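Local coordinates for protein, Family 18 Chitinase (Crocus vernus, PDB 3SIM), which probably hydrolyses chitin, cutting its beta-1,4 glycosidic links as a plant family 18 glycosyl hydrolase with a TIM-barrel fold, at residues Pro161-Asp166 / Phe187-Ser192; Glu127-Thr132 / Glu167-Leu172; Leu2-Ile7 / His182-Phe187. All coordinates share one frame; numbering follows the deposited sequence.

Contact 1: residues Pro161-Asp166 / Phe187-Ser192; sequences PFPSVD and FKAYDS
Two neighbouring beta-alpha loops of the TIM barrel meet here, with Phe162 and Pro163 of one facing Ala189 and Tyr190 of the other. The first loop runs from strand 156-159 to helix 166-175. The second runs from strand 182-184 to helix 196-209. The contact is apolar and lies at the surface; no hydrogen bond joins the two segments.

Phe162 CB meets Ala189 CB at 3.8 Å. CG of Phe162 sits between the backbone N and the carbonyl carbon (chi1 48°), and this carries the ring away from the second loop. The closest approach to Ala189 is therefore made by the base of the side chain. One face of the ring is covered from within its own loop, where Val165 CG2 stands 3.7 Å above the plane, over the centre. The ring also packs on Glu127.

Pro163 makes the second contact. Its CG approaches the phenol end of Tyr190, 3.6 Å from Tyr190 OH and 3.8 Å from Tyr190 CZ. The proline and tyrosine side chains cross at a slant. Tyr190 CG is beside the backbone N (chi1 -65°), and the ring reaches back to the proline from there. The same ring stacks on Tyr202 of helix 196-209.

Each loop has a short 3-10 turn. In the first, Val165 N bonds to Phe162 O at 3.0 Å, and Val165 is the N-cap of the helix that follows. Asp166, in the first turn of that helix, forms a salt bridge with Lys209. The second turn is closed by Tyr190 N and Phe187 O, 3.3 Å apart.

Such side-by-side packing of loops that follow consecutive parallel strands belongs to the C-terminal rim of a TIM barrel, the end that carries the active site in this fold.

Contact 2: residues Glu127-Thr132 / Glu167-Leu172; sequences EHFQNT and EYYLAL
The rings of Phe129 and Tyr168 lie face on face in an offset stack, with centroids 4.1 Å apart and planes at 8°. Tyr168 covers one face of the Phe129 ring. At the edge of that ring are Thr132 CG2, in its plane, and Tyr169, whose CE2 is 3.9 Å from Phe129 CZ. Phe137 of helix 134-150 meets both Phe129 and Tyr169 edge-to-face.

This aromatic cluster joins the loop after strand 121-125 of the TIM barrel to the outer helix 166-175. Glu127, last residue of the family 18 DxxDxDxE signature, is near the start of this loop.

Phe129 CG, anti to the carbonyl carbon (chi1 -50°), turns the ring to the helix. The two stacked side chains run past each other in opposite directions, and each ring thus receives the other's CB. Phe129 CB is 3.7 Å from the Tyr168 ring centroid, and Tyr168 CB is 3.9 Å from the Phe129 ring centroid. Both are CH-pi contacts over the face. Tyr169 crosses Phe129 at about a right angle, and its OH is hydrogen-bonded to Tyr126 O.

A water bridges backbone and phenol: it donates to Phe129 O at 2.7 Å and is hydrogen-bonded to Tyr168 OH at 2.9 Å.

Contact 3: residues Leu2-Ile7 / His182-Phe187; sequences LFVEYI and HINYQF
Tyr6 and Asn184 supply the polar link between these two strands of the TIM barrel, whose side chains meet in its interior. Asn184 ND2 donates to Tyr6 OH at 3.2 Å, with an N-H...O angle of 147°. The hydroxyl is tilted out of the amide plane, and the tyrosine ring stands square to the amide. Tyr6 OH has a stronger partner in Ser160 OG and a weak hydrogen bond to Asp123 OD2.

Within the second strand, His182 ND1 donates to Asn184 OD1 at 3.2 Å. The oxygen lies close to the imidazole plane, but the donor sits above the carbonyl plane. CG of Asn184 is anti to the carbonyl carbon (chi1 -50°), and the amide spans His182 and Tyr6 with its two ends. His182 NE2 is buried and has no partner in the model. A leucine in place of Asn184 would probably leave His182 ND1 without its acceptor and the imidazole freer to turn.

The remaining contacts are van der Waals. Leu2 CD1 lies over the face of the His182 ring, 4.2 Å from its centroid, as a CH-pi contact. Val4 CG1 lies beside the Asn184 amide, 4.2 Å from Asn184 ND2.

The short strand axes come no closer than 10.3 Å, too far for backbone pairing, and the strands meet through side chains; their directions differ by 46°. Strands 215-220 and 250-253 stand between them in the sheet. Leu216 borders Leu2, His182 and Asn184, Trp253 stacks on Tyr6, and Val32 of strand 28-37 packs against Val4 and Tyr6.

Overall arrangement
The contacts run from barrel interior to rim. The centre of contact 3 lies about 5 Å from the centre of the chain, those of contacts 1 and 2 about 14 and 16 Å. Contacts 1 and 3 share Phe187 and a probable hydrogen bond, Pro161 O to Gln186 N at 3.0 Å. Val165 CG1 and Phe129 CE2, 3.7 Å apart, join contacts 1 and 2. Glu127, at the position of the family 18 catalytic acid, lies where the segments of the three contacts come together: its CD is 3.6 Å from Phe162 CE1, and its side chain is beside Gln186. Given that position on the barrel rim, contacts 1 and 2 probably flank the chitin-binding cleft, with contact 3 beneath.

Contact 1: residues Pro161-Asp166 / Phe187-Ser192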
loop_
_atom_site.group_PDB
_atom_site.type_symbol
_atom_site.label_atom_id
_atom_site.label_comp_id
_atom_site.label_asym_id
_atom_site.label_seq_id
_atom_site.Cartn_x
_atom_site.Cartn_y
_atom_site.Cartn_z
ATOM N N PRO A 161 -6.062 3.054 4.073
ATOM C CA PRO A 161 -6.881 3.101 5.271
ATOM C C PRO A 161 -7.795 1.873 5.540
ATOM O O PRO A 161 -7.883 0.950 4.785
ATOM C CB PRO A 161 -7.704 4.379 5.066
ATOM C CG PRO A 161 -7.907 4.461 3.744
ATOM C CD PRO A 161 -6.708 3.832 3.031
ATOM N N PHE A 162 -8.449 1.913 6.687
ATOM C CA PHE A 162 -9.465 0.977 7.139
ATOM C C PHE A 162 -10.293 1.685 8.231
ATOM O O PHE A 162 -9.924 2.735 8.659
ATOM C CB PHE A 162 -8.890 -0.382 7.590
ATOM C CG PHE A 162 -7.725 -0.280 8.509
ATOM C CD1 PHE A 162 -6.418 -0.093 8.055
ATOM C CD2 PHE A 162 -7.914 -0.340 9.865
ATOM C CE1 PHE A 162 -5.389 0.018 8.945
ATOM C CE2 PHE A 162 -6.864 -0.223 10.717
ATOM C CZ PHE A 162 -5.625 -0.040 10.250
ATOM N N PRO A 163 -11.410 1.105 8.640
ATOM C CA PRO A 163 -12.400 1.882 9.365
ATOM C C PRO A 163 -11.823 2.481 10.645
ATOM O O PRO A 163 -12.012 3.606 10.832
ATOM C CB PRO A 163 -13.453 0.878 9.674
ATOM C CG PRO A 163 -13.476 0.011 8.519
ATOM C CD PRO A 163 -12.003 -0.127 8.139
ATOM N N SER A 164 -11.058 1.743 11.420
ATOM C CA SER A 164 -10.531 2.292 12.668
ATOM C C SER A 164 -9.555 3.472 12.538
ATOM O O SER A 164 -9.404 4.175 13.435
ATOM C CB SER A 164 -10.006 1.252 13.624
ATOM O OG SER A 164 -8.992 0.568 13.035
ATOM N N VAL A 165 -8.935 3.626 11.380
ATOM C CA VAL A 165 -8.113 4.763 11.067
ATOM C C VAL A 165 -8.700 5.817 10.125
ATOM O O VAL A 165 -8.035 6.700 9.732
ATOM C CB VAL A 165 -6.679 4.353 10.636
ATOM C CG1 VAL A 165 -5.991 3.608 11.746
ATOM C CG2 VAL A 165 -6.695 3.603 9.353
ATOM N N ASP A 166 -9.967 5.724 9.829
ATOM C CA ASP A 166 -10.586 6.592 8.870
ATOM C C ASP A 166 -10.491 8.091 9.230
ATOM O O ASP A 166 -10.413 8.863 8.367
ATOM C CB ASP A 166 -12.044 6.210 8.599
ATOM C CG ASP A 166 -12.200 5.192 7.478
ATOM O OD1 ASP A 166 -11.387 5.077 6.597
ATOM O OD2 ASP A 166 -13.150 4.548 7.561
ATOM N N PHE A 187 -9.921 -4.023 3.031
ATOM C CA PHE A 187 -11.146 -4.756 3.271
ATOM C C PHE A 187 -10.917 -5.991 4.187
ATOM O O PHE A 187 -11.798 -6.429 4.826
ATOM C CB PHE A 187 -11.955 -5.046 1.989
ATOM C CG PHE A 187 -12.587 -3.827 1.355
ATOM C CD1 PHE A 187 -13.819 -3.377 1.727
ATOM C CD2 PHE A 187 -11.931 -3.137 0.390
ATOM C CE1 PHE A 187 -14.354 -2.270 1.155
ATOM C CE2 PHE A 187 -12.467 -2.056 -0.173
ATOM C CZ PHE A 187 -13.670 -1.606 0.212
ATOM N N LYS A 188 -9.692 -6.457 4.290
ATOM C CA LYS A 188 -9.401 -7.562 5.190
ATOM C C LYS A 188 -9.634 -7.208 6.681
ATOM O O LYS A 188 -9.745 -8.042 7.487
ATOM C CB LYS A 188 -8.055 -8.237 4.907
ATOM C CG LYS A 188 -6.871 -7.376 4.841
ATOM C CD LYS A 188 -6.722 -6.709 3.457
ATOM C CE LYS A 188 -5.480 -5.895 3.343
ATOM N NZ LYS A 188 -4.754 -6.059 4.455
ATOM N N ALA A 189 -9.782 -5.938 6.975
ATOM C CA ALA A 189 -10.110 -5.441 8.289
ATOM C C ALA A 189 -11.488 -5.842 8.858
ATOM O O ALA A 189 -11.642 -5.927 10.005
ATOM C CB ALA A 189 -9.859 -3.975 8.402
ATOM N N TYR A 190 -12.447 -6.072 8.003
ATOM C CA TYR A 190 -13.752 -6.507 8.429
ATOM C C TYR A 190 -13.772 -7.972 8.907
ATOM O O TYR A 190 -12.860 -8.712 8.622
ATOM C CB TYR A 190 -14.758 -6.269 7.331
ATOM C CG TYR A 190 -15.014 -4.807 6.969
ATOM C CD1 TYR A 190 -15.862 -4.023 7.716
ATOM C CD2 TYR A 190 -14.471 -4.252 5.847
ATOM C CE1 TYR A 190 -16.112 -2.754 7.378
ATOM C CE2 TYR A 190 -14.704 -2.976 5.531
ATOM C CZ TYR A 190 -15.517 -2.230 6.300
ATOM O OH TYR A 190 -15.762 -0.990 5.962
ATOM N N ASP A 191 -14.836 -8.376 9.587
ATOM C CA ASP A 191 -14.989 -9.728 10.122
ATOM C C ASP A 191 -14.990 -10.786 9.059
ATOM O O ASP A 191 -15.369 -10.561 7.980
ATOM C CB ASP A 191 -16.342 -9.964 10.771
ATOM C CG ASP A 191 -16.544 -9.220 11.960
ATOM O OD1 ASP A 191 -15.602 -8.889 12.682
ATOM O OD2 ASP A 191 -17.694 -8.928 12.150
ATOM N N SER A 192 -14.605 -11.974 9.473
ATOM C CA SER A 192 -14.567 -13.187 8.668
ATOM C C SER A 192 -15.967 -13.637 8.193
ATOM O O SER A 192 -16.099 -14.254 7.203
ATOM C CB SER A 192 -13.806 -14.293 9.410
ATOM O OG SER A 192 -14.509 -14.773 10.516
#

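Contact 2: residues Glu127-Thr132 / Glu167-Leu172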
loop_
_atom_site.group_PDB
_atom_site.type_symbol
_atom_site.label_atom_id
_atom_site.label_comp_id
_atom_site.label_asym_id
_atom_site.label_seq_id
_atom_site.Cartn_x
_atom_site.Cartn_y
_atom_site.Cartn_z
ATOM N N GLU A 127 -0.630 3.050 10.827
ATOM C CA GLU A 127 -1.784 2.449 11.470
ATOM C C GLU A 127 -2.049 2.784 12.999
ATOM O O GLU A 127 -2.981 2.324 13.592
ATOM C CB GLU A 127 -1.833 0.944 11.153
ATOM C CG GLU A 127 -1.750 0.572 9.643
ATOM C CD GLU A 127 -1.912 -0.920 9.324
ATOM O OE1 GLU A 127 -1.993 -1.726 10.203
ATOM O OE2 GLU A 127 -1.961 -1.287 8.182
ATOM N N HIS A 128 -1.133 3.526 13.599
ATOM C CA HIS A 128 -1.227 3.904 14.983
ATOM C C HIS A 128 -0.900 5.362 15.190
ATOM O O HIS A 128 0.049 5.853 14.693
ATOM C CB HIS A 128 -0.411 2.965 15.885
ATOM C CG HIS A 128 -0.661 1.520 15.628
ATOM N ND1 HIS A 128 -1.601 0.807 16.305
ATOM C CD2 HIS A 128 -0.103 0.665 14.754
ATOM C CE1 HIS A 128 -1.622 -0.420 15.859
ATOM N NE2 HIS A 128 -0.730 -0.533 14.912
ATOM N N PHE A 129 -1.794 6.027 15.888
ATOM C CA PHE A 129 -1.806 7.463 16.051
ATOM C C PHE A 129 -1.875 7.994 17.525
ATOM O O PHE A 129 -2.209 9.094 17.744
ATOM C CB PHE A 129 -2.835 8.126 15.120
ATOM C CG PHE A 129 -2.762 7.700 13.662
ATOM C CD1 PHE A 129 -2.053 8.424 12.752
ATOM C CD2 PHE A 129 -3.400 6.605 13.209
ATOM C CE1 PHE A 129 -1.994 8.055 11.416
ATOM C CE2 PHE A 129 -3.319 6.225 11.889
ATOM C CZ PHE A 129 -2.654 6.963 11.004
ATOM N N GLN A 130 -1.533 7.166 18.487
ATOM C CA GLN A 130 -1.631 7.464 19.900
ATOM C C GLN A 130 -0.697 8.570 20.403
ATOM O O GLN A 130 -0.895 9.078 21.430
ATOM C CB GLN A 130 -1.460 6.208 20.738
ATOM C CG GLN A 130 -2.619 5.328 20.850
ATOM C CD GLN A 130 -2.251 4.010 21.490
ATOM O OE1 GLN A 130 -2.433 3.842 22.654
ATOM N NE2 GLN A 130 -1.786 3.089 20.724
ATOM N N ASN A 131 0.325 8.900 19.653
ATOM C CA ASN A 131 1.254 9.972 19.980
ATOM C C ASN A 131 1.220 11.187 19.007
ATOM O O ASN A 131 2.176 11.902 18.909
ATOM C CB ASN A 131 2.686 9.436 20.125
ATOM C CG ASN A 131 2.804 8.298 21.111
ATOM O OD1 ASN A 131 2.427 8.422 22.217
ATOM N ND2 ASN A 131 3.277 7.200 20.676
ATOM N N THR A 132 0.132 11.338 18.277
ATOM C CA THR A 132 -0.084 12.353 17.288
ATOM C C THR A 132 -1.536 12.830 17.234
ATOM O O THR A 132 -2.333 12.430 18.006
ATOM C CB THR A 132 0.386 11.916 15.865
ATOM O OG1 THR A 132 0.676 13.061 15.101
ATOM C CG2 THR A 132 -0.656 11.027 15.156
ATOM N N GLU A 167 -10.501 8.432 10.507
ATOM C CA GLU A 167 -10.481 9.812 10.947
ATOM C C GLU A 167 -9.209 10.542 10.475
ATOM O O GLU A 167 -9.285 11.596 9.951
ATOM C CB GLU A 167 -10.713 9.943 12.471
ATOM C CG GLU A 167 -10.728 11.377 12.949
ATOM C CD GLU A 167 -11.032 11.593 14.430
ATOM O OE1 GLU A 167 -10.869 10.702 15.222
ATOM O OE2 GLU A 167 -11.422 12.691 14.778
ATOM N N TYR A 168 -8.079 9.872 10.649
ATOM C CA TYR A 168 -6.751 10.303 10.224
ATOM C C TYR A 168 -6.534 10.424 8.720
ATOM O O TYR A 168 -6.163 11.434 8.247
ATOM C CB TYR A 168 -5.694 9.396 10.861
ATOM C CG TYR A 168 -5.835 9.297 12.356
ATOM C CD1 TYR A 168 -5.401 10.290 13.168
ATOM C CD2 TYR A 168 -6.502 8.239 12.926
ATOM C CE1 TYR A 168 -5.574 10.238 14.486
ATOM C CE2 TYR A 168 -6.664 8.155 14.288
ATOM C CZ TYR A 168 -6.207 9.170 15.067
ATOM O OH TYR A 168 -6.334 9.107 16.408
ATOM N N TYR A 169 -6.910 9.379 8.008
ATOM C CA TYR A 169 -6.934 9.353 6.560
ATOM C C TYR A 169 -7.903 10.327 5.854
ATOM O O TYR A 169 -7.600 10.852 4.846
ATOM C CB TYR A 169 -6.949 7.915 6.014
ATOM C CG TYR A 169 -5.635 7.209 6.278
ATOM C CD1 TYR A 169 -4.570 7.432 5.453
ATOM C CD2 TYR A 169 -5.430 6.404 7.400
ATOM C CE1 TYR A 169 -3.378 6.891 5.675
ATOM C CE2 TYR A 169 -4.203 5.821 7.629
ATOM C CZ TYR A 169 -3.167 6.085 6.761
ATOM O OH TYR A 169 -1.971 5.575 6.912
ATOM N N LEU A 170 -9.077 10.516 6.410
ATOM C CA LEU A 170 -10.029 11.500 5.916
ATOM C C LEU A 170 -9.527 12.947 6.029
ATOM O O LEU A 170 -9.687 13.712 5.167
ATOM C CB LEU A 170 -11.440 11.330 6.507
ATOM C CG LEU A 170 -12.308 10.154 6.011
ATOM C CD1 LEU A 170 -13.455 9.937 6.898
ATOM C CD2 LEU A 170 -12.692 10.331 4.568
ATOM N N ALA A 171 -8.881 13.248 7.120
ATOM C CA ALA A 171 -8.229 14.529 7.271
ATOM C C ALA A 171 -7.172 14.721 6.164
ATOM O O ALA A 171 -7.176 15.693 5.555
ATOM C CB ALA A 171 -7.594 14.647 8.574
ATOM N N LEU A 172 -6.352 13.721 5.918
ATOM C CA LEU A 172 -5.340 13.792 4.886
ATOM C C LEU A 172 -5.956 13.956 3.483
ATOM O O LEU A 172 -5.536 14.772 2.721
ATOM C CB LEU A 172 -4.433 12.562 4.901
ATOM C CG LEU A 172 -3.360 12.346 3.824
ATOM C CD1 LEU A 172 -2.514 13.541 3.644
ATOM C CD2 LEU A 172 -2.492 11.133 4.054
HETATM O O HOH W 1 -4.524 10.406 18.214
#

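Contact 3: residues Leu2-Ile7 / His182-Phe187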
loop_
_atom_site.group_PDB
_atom_site.type_symbol
_atom_site.label_atom_id
_atom_site.label_comp_id
_atom_site.label_asym_id
_atom_site.label_seq_id
_atom_site.Cartn_x
_atom_site.Cartn_y
_atom_site.Cartn_z
ATOM N N LEU A 2 -5.632 -1.852 -13.202
ATOM C CA LEU A 2 -4.659 -1.723 -12.136
ATOM C C LEU A 2 -4.704 -2.910 -11.203
ATOM O O LEU A 2 -5.722 -3.253 -10.674
ATOM C CB LEU A 2 -4.972 -0.525 -11.300
ATOM C CG LEU A 2 -4.053 0.419 -10.557
ATOM C CD1 LEU A 2 -4.675 0.908 -9.422
ATOM C CD2 LEU A 2 -2.609 0.107 -10.383
ATOM N N PHE A 3 -3.541 -3.482 -10.983
ATOM C CA PHE A 3 -3.312 -4.495 -9.980
ATOM C C PHE A 3 -2.107 -4.145 -9.118
ATOM O O PHE A 3 -1.056 -3.927 -9.622
ATOM C CB PHE A 3 -3.153 -5.865 -10.639
ATOM C CG PHE A 3 -2.926 -7.002 -9.680
ATOM C CD1 PHE A 3 -1.677 -7.561 -9.530
ATOM C CD2 PHE A 3 -3.970 -7.549 -8.987
ATOM C CE1 PHE A 3 -1.466 -8.573 -8.675
ATOM C CE2 PHE A 3 -3.789 -8.540 -8.137
ATOM C CZ PHE A 3 -2.540 -9.070 -7.958
ATOM N N VAL A 4 -2.311 -4.124 -7.824
ATOM C CA VAL A 4 -1.344 -3.780 -6.809
ATOM C C VAL A 4 -0.961 -4.989 -5.909
ATOM O O VAL A 4 -1.768 -5.580 -5.291
ATOM C CB VAL A 4 -1.859 -2.639 -5.958
ATOM C CG1 VAL A 4 -0.835 -2.192 -5.036
ATOM C CG2 VAL A 4 -2.351 -1.510 -6.777
ATOM N N GLU A 5 0.315 -5.306 -5.907
ATOM C CA GLU A 5 0.933 -6.370 -5.133
ATOM C C GLU A 5 1.890 -5.908 -4.029
ATOM O O GLU A 5 2.972 -5.507 -4.306
ATOM C CB GLU A 5 1.649 -7.351 -6.064
ATOM C CG GLU A 5 2.191 -8.602 -5.451
ATOM C CD GLU A 5 1.123 -9.743 -5.216
ATOM O OE1 GLU A 5 -0.016 -9.580 -5.532
ATOM O OE2 GLU A 5 1.438 -10.777 -4.712
ATOM N N TYR A 6 1.474 -5.982 -2.774
ATOM C CA TYR A 6 2.395 -5.720 -1.664
ATOM C C TYR A 6 3.511 -6.826 -1.557
ATOM O O TYR A 6 3.228 -7.935 -1.791
ATOM C CB TYR A 6 1.681 -5.451 -0.344
ATOM C CG TYR A 6 0.932 -4.130 -0.310
ATOM C CD1 TYR A 6 1.427 -3.031 0.331
ATOM C CD2 TYR A 6 -0.216 -3.962 -1.025
ATOM C CE1 TYR A 6 0.717 -1.832 0.322
ATOM C CE2 TYR A 6 -0.893 -2.804 -1.063
ATOM C CZ TYR A 6 -0.444 -1.731 -0.396
ATOM O OH TYR A 6 -1.150 -0.599 -0.446
ATOM N N ILE A 7 4.732 -6.442 -1.271
ATOM C CA ILE A 7 5.861 -7.354 -1.205
ATOM C C ILE A 7 7.010 -6.892 -0.289
ATOM O O ILE A 7 7.328 -5.747 -0.164
ATOM C CB ILE A 7 6.430 -7.719 -2.640
ATOM C CG1 ILE A 7 7.534 -8.804 -2.597
ATOM C CG2 ILE A 7 6.993 -6.564 -3.275
ATOM C CD1 ILE A 7 7.812 -9.404 -3.830
ATOM N N HIS A 182 -5.032 7.088 -5.783
ATOM C CA HIS A 182 -5.987 6.035 -5.463
ATOM C C HIS A 182 -5.861 5.543 -4.014
ATOM O O HIS A 182 -4.939 5.872 -3.336
ATOM C CB HIS A 182 -5.924 4.839 -6.417
ATOM C CG HIS A 182 -4.548 4.330 -6.648
ATOM N ND1 HIS A 182 -4.008 3.318 -5.917
ATOM C CD2 HIS A 182 -3.593 4.716 -7.511
ATOM C CE1 HIS A 182 -2.788 3.086 -6.326
ATOM N NE2 HIS A 182 -2.513 3.926 -7.291
ATOM N N ILE A 183 -6.805 4.742 -3.604
ATOM C CA ILE A 183 -6.996 4.340 -2.250
ATOM C C ILE A 183 -7.120 2.824 -2.156
ATOM O O ILE A 183 -8.067 2.250 -2.573
ATOM C CB ILE A 183 -8.195 5.054 -1.627
ATOM C CG1 ILE A 183 -8.106 6.541 -1.861
ATOM C CG2 ILE A 183 -8.321 4.747 -0.135
ATOM C CD1 ILE A 183 -9.267 7.218 -1.498
ATOM N N ASN A 184 -6.094 2.227 -1.613
ATOM C CA ASN A 184 -6.036 0.828 -1.397
ATOM C C ASN A 184 -6.664 0.427 -0.052
ATOM O O ASN A 184 -5.982 0.129 0.880
ATOM C CB ASN A 184 -4.631 0.273 -1.596
ATOM C CG ASN A 184 -3.970 0.713 -2.911
ATOM O OD1 ASN A 184 -4.567 0.813 -3.961
ATOM N ND2 ASN A 184 -2.710 0.904 -2.814
ATOM N N TYR A 185 -7.997 0.433 -0.020
ATOM C CA TYR A 185 -8.746 0.222 1.206
ATOM C C TYR A 185 -8.560 -1.215 1.623
ATOM O O TYR A 185 -8.547 -2.058 0.837
ATOM C CB TYR A 185 -10.235 0.575 1.088
ATOM C CG TYR A 185 -10.905 1.009 2.336
ATOM C CD1 TYR A 185 -11.681 0.141 3.084
ATOM C CD2 TYR A 185 -10.797 2.300 2.785
ATOM C CE1 TYR A 185 -12.343 0.545 4.223
ATOM C CE2 TYR A 185 -11.400 2.714 3.908
ATOM C CZ TYR A 185 -12.170 1.837 4.656
ATOM O OH TYR A 185 -12.739 2.243 5.801
ATOM N N GLN A 186 -8.304 -1.393 2.893
ATOM C CA GLN A 186 -7.957 -2.655 3.506
ATOM C C GLN A 186 -9.256 -3.414 3.978
ATOM O O GLN A 186 -9.620 -3.432 5.126
ATOM C CB GLN A 186 -6.857 -2.465 4.581
ATOM C CG GLN A 186 -5.490 -1.920 4.153
ATOM C CD GLN A 186 -4.395 -2.147 5.211
ATOM O OE1 GLN A 186 -3.706 -1.243 5.604
ATOM N NE2 GLN A 186 -4.275 -3.359 5.646
ATOM N N PHE A 187 -9.921 -4.023 3.031
ATOM C CA PHE A 187 -11.146 -4.756 3.271
ATOM C C PHE A 187 -10.917 -5.991 4.187
ATOM O O PHE A 187 -11.798 -6.429 4.826
ATOM C CB PHE A 187 -11.955 -5.046 1.989
ATOM C CG PHE A 187 -12.587 -3.827 1.355
ATOM C CD1 PHE A 187 -13.819 -3.377 1.727
ATOM C CD2 PHE A 187 -11.931 -3.137 0.390
ATOM C CE1 PHE A 187 -14.354 -2.270 1.155
ATOM C CE2 PHE A 187 -12.467 -2.056 -0.173
ATOM C CZ PHE A 187 -13.670 -1.606 0.212
#